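Local coordinates for protein anaerobically-induced outer membrane porin OprE (Pseudomonas aeruginosa, PDB 4FRX) that probably acts as an outer-membrane porin, a beta-barrel channel of the OprD family that lets small solutes diffuse across the outer membrane, at residues L128-Y133 against Q211-N216. Sequence-based numbering, arbitrary orientation.
Sequences LPVVTY and QYYYGN. With C8E ((hydroxyethyloxy)tri(ethyloxy)octane), chain C.
Pro129 and Val130, the two central residues of a type I beta turn running from Leu128 to Val131, press against Tyr213 and Gly215 on the lumen-facing side of strand 208-217 in the OprD-family beta-barrel. The hairpin that ends in this turn folds inward and packs its tip on the barrel wall, consistent with the inward-folded loops that narrow the channel in this family.

The contact is apolar, with no hydrogen bond across it. Pro129 lies over one face of the Tyr213 ring in a CH-pi interaction, its CD 3.7 Å from the ring centroid and 12° off the normal, while CG packs against Tyr213 CD1 at 3.6 Å. The Leu128 side chain runs at about a right angle to that of Tyr213 and brings CD2 to 4.0 Å from Tyr213 CE2. Val130 rests its two methyls on the strand, CG1 near Tyr213 CB and Gly215 N, CG2 3.7 Å from Tyr214 O. With no side chain at Gly215, Val130 CB can settle 4.2 Å from Gly215 CA.

Polar bonds fix the two sides separately. Leu128 N binds Val131 O at 2.8 Å, bracing the turn, and Asp201 on the adjacent strand accepts hydrogen bonds from both Tyr213 OH and Gln211 NE2, tethering the ring's far end. The Gln211 side chain, extended beyond CG (chi2 179°), also carries NE2 to 4.0 Å from Pro129 CG.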
loop_
_atom_site.group_PDB
_atom_site.type_symbol
_atom_site.label_atom_id
_atom_site.label_comp_id
_atom_site.label_asym_id
_atom_site.label_seq_id
_atom_site.Cartn_x
_atom_site.Cartn_y
_atom_site.Cartn_z
ATOM N N LEU A 128 -6.631 -3.484 -0.460
ATOM C CA LEU A 128 -7.044 -4.837 -0.084
ATOM C C LEU A 128 -5.838 -5.622 0.357
ATOM O O LEU A 128 -4.712 -5.251 0.039
ATOM C CB LEU A 128 -7.645 -5.562 -1.301
ATOM C CG LEU A 128 -8.853 -4.920 -1.968
ATOM C CD1 LEU A 128 -9.288 -5.766 -3.158
ATOM C CD2 LEU A 128 -9.989 -4.733 -0.982
ATOM N N PRO A 129 -6.060 -6.731 1.067
ATOM C CA PRO A 129 -4.884 -7.493 1.514
ATOM C C PRO A 129 -4.004 -8.057 0.398
ATOM O O PRO A 129 -2.834 -8.297 0.649
ATOM C CB PRO A 129 -5.498 -8.616 2.341
ATOM C CG PRO A 129 -6.747 -7.975 2.923
ATOM C CD PRO A 129 -7.286 -7.113 1.808
ATOM N N VAL A 130 -4.537 -8.245 -0.806
ATOM C CA VAL A 130 -3.747 -8.811 -1.887
ATOM C C VAL A 130 -3.342 -7.740 -2.907
ATOM O O VAL A 130 -2.617 -8.027 -3.847
ATOM C CB VAL A 130 -4.514 -9.943 -2.596
ATOM C CG1 VAL A 130 -4.595 -11.163 -1.682
ATOM C CG2 VAL A 130 -5.911 -9.474 -2.954
ATOM N N VAL A 131 -3.803 -6.509 -2.699
ATOM C CA VAL A 131 -3.383 -5.378 -3.532
ATOM C C VAL A 131 -3.807 -4.040 -2.927
ATOM O O VAL A 131 -4.992 -3.775 -2.705
ATOM C CB VAL A 131 -3.888 -5.491 -5.009
ATOM C CG1 VAL A 131 -5.403 -5.727 -5.071
ATOM C CG2 VAL A 131 -3.461 -4.249 -5.841
ATOM N N THR A 132 -2.832 -3.196 -2.614
ATOM C CA THR A 132 -3.183 -1.832 -2.206
ATOM C C THR A 132 -2.207 -0.857 -2.824
ATOM O O THR A 132 -1.016 -1.149 -2.961
ATOM C CB THR A 132 -3.281 -1.581 -0.675
ATOM O OG1 THR A 132 -2.276 -0.644 -0.263
ATOM C CG2 THR A 132 -3.135 -2.823 0.085
ATOM N N TYR A 133 -2.730 0.284 -3.242
ATOM C CA TYR A 133 -1.907 1.252 -3.932
ATOM C C TYR A 133 -0.998 2.002 -2.961
ATOM O O TYR A 133 -1.374 2.274 -1.819
ATOM C CB TYR A 133 -2.768 2.220 -4.730
ATOM C CG TYR A 133 -3.542 3.238 -3.912
ATOM C CD1 TYR A 133 -4.733 2.893 -3.275
ATOM C CD2 TYR A 133 -3.097 4.554 -3.809
ATOM C CE1 TYR A 133 -5.442 3.831 -2.542
ATOM C CE2 TYR A 133 -3.800 5.496 -3.090
ATOM C CZ TYR A 133 -4.970 5.130 -2.457
ATOM O OH TYR A 133 -5.675 6.068 -1.746
ATOM N N GLN A 211 -11.722 -12.247 7.175
ATOM C CA GLN A 211 -11.402 -11.880 5.810
ATOM C C GLN A 211 -10.807 -13.075 5.092
ATOM O O GLN A 211 -10.084 -13.863 5.691
ATOM C CB GLN A 211 -10.344 -10.799 5.815
ATOM C CG GLN A 211 -10.789 -9.426 6.282
ATOM C CD GLN A 211 -9.631 -8.458 6.250
ATOM O OE1 GLN A 211 -8.607 -8.688 6.898
ATOM N NE2 GLN A 211 -9.765 -7.389 5.468
ATOM N N TYR A 212 -11.129 -13.208 3.813
ATOM C CA TYR A 212 -10.430 -14.124 2.938
ATOM C C TYR A 212 -10.236 -13.380 1.646
ATOM O O TYR A 212 -11.201 -12.829 1.107
ATOM C CB TYR A 212 -11.228 -15.402 2.636
ATOM C CG TYR A 212 -10.614 -16.115 1.452
ATOM C CD1 TYR A 212 -9.453 -16.859 1.604
ATOM C CD2 TYR A 212 -11.140 -15.978 0.166
ATOM C CE1 TYR A 212 -8.853 -17.473 0.529
ATOM C CE2 TYR A 212 -10.541 -16.594 -0.925
ATOM C CZ TYR A 212 -9.405 -17.343 -0.735
ATOM O OH TYR A 212 -8.796 -17.954 -1.806
ATOM N N TYR A 213 -9.004 -13.381 1.137
ATOM C CA TYR A 213 -8.705 -12.810 -0.168
ATOM C C TYR A 213 -7.803 -13.713 -1.007
ATOM O O TYR A 213 -7.015 -14.500 -0.478
ATOM C CB TYR A 213 -8.076 -11.413 -0.038
ATOM C CG TYR A 213 -9.089 -10.344 0.374
ATOM C CD1 TYR A 213 -9.404 -10.130 1.715
ATOM C CD2 TYR A 213 -9.721 -9.547 -0.575
ATOM C CE1 TYR A 213 -10.354 -9.169 2.101
ATOM C CE2 TYR A 213 -10.655 -8.563 -0.190
ATOM C CZ TYR A 213 -10.963 -8.389 1.150
ATOM O OH TYR A 213 -11.892 -7.428 1.554
ATOM N N TYR A 214 -7.918 -13.556 -2.319
ATOM C CA TYR A 214 -7.162 -14.325 -3.275
ATOM C C TYR A 214 -6.569 -13.371 -4.283
ATOM O O TYR A 214 -7.245 -12.464 -4.757
ATOM C CB TYR A 214 -8.076 -15.325 -3.981
ATOM C CG TYR A 214 -7.416 -16.084 -5.111
ATOM C CD1 TYR A 214 -6.482 -17.078 -4.855
ATOM C CD2 TYR A 214 -7.733 -15.804 -6.429
ATOM C CE1 TYR A 214 -5.876 -17.777 -5.899
ATOM C CE2 TYR A 214 -7.150 -16.490 -7.467
ATOM C CZ TYR A 214 -6.227 -17.478 -7.202
ATOM O OH TYR A 214 -5.650 -18.157 -8.254
ATOM N N GLY A 215 -5.294 -13.564 -4.594
ATOM C CA GLY A 215 -4.637 -12.784 -5.620
ATOM C C GLY A 215 -3.820 -13.660 -6.550
ATOM O O GLY A 215 -3.177 -14.607 -6.101
ATOM N N ASN A 216 -3.847 -13.344 -7.841
ATOM C CA ASN A 216 -3.141 -14.131 -8.847
ATOM C C ASN A 216 -2.494 -13.255 -9.922
ATOM O O ASN A 216 -3.170 -12.796 -10.829
ATOM C CB ASN A 216 -4.127 -15.122 -9.496
ATOM C CG ASN A 216 -3.518 -15.912 -10.647
ATOM O OD1 ASN A 216 -4.228 -16.301 -11.574
ATOM N ND2 ASN A 216 -2.210 -16.155 -10.594
HETATM C C1 C8E C . -26.480 -15.808 8.633
HETATM C C2 C8E C . -25.764 -16.337 7.396
HETATM C C3 C8E C . -24.465 -15.584 7.122
HETATM C C4 C8E C . -23.265 -16.337 7.681
HETATM C C5 C8E C . -22.444 -16.997 6.582
HETATM C C6 C8E C . -21.184 -17.613 7.175
HETATM C C7 C8E C . -19.953 -17.157 6.406
HETATM C C8 C8E C . -18.758 -16.997 7.333
HETATM O O9 C8E C . -17.576 -17.109 6.573
HETATM C C10 C8E C . -16.994 -15.866 6.246
HETATM C C11 C8E C . -15.577 -16.114 5.739
HETATM O O12 C8E C . -15.035 -14.916 5.233
HETATM C C13 C8E C . -13.817 -14.589 5.858
#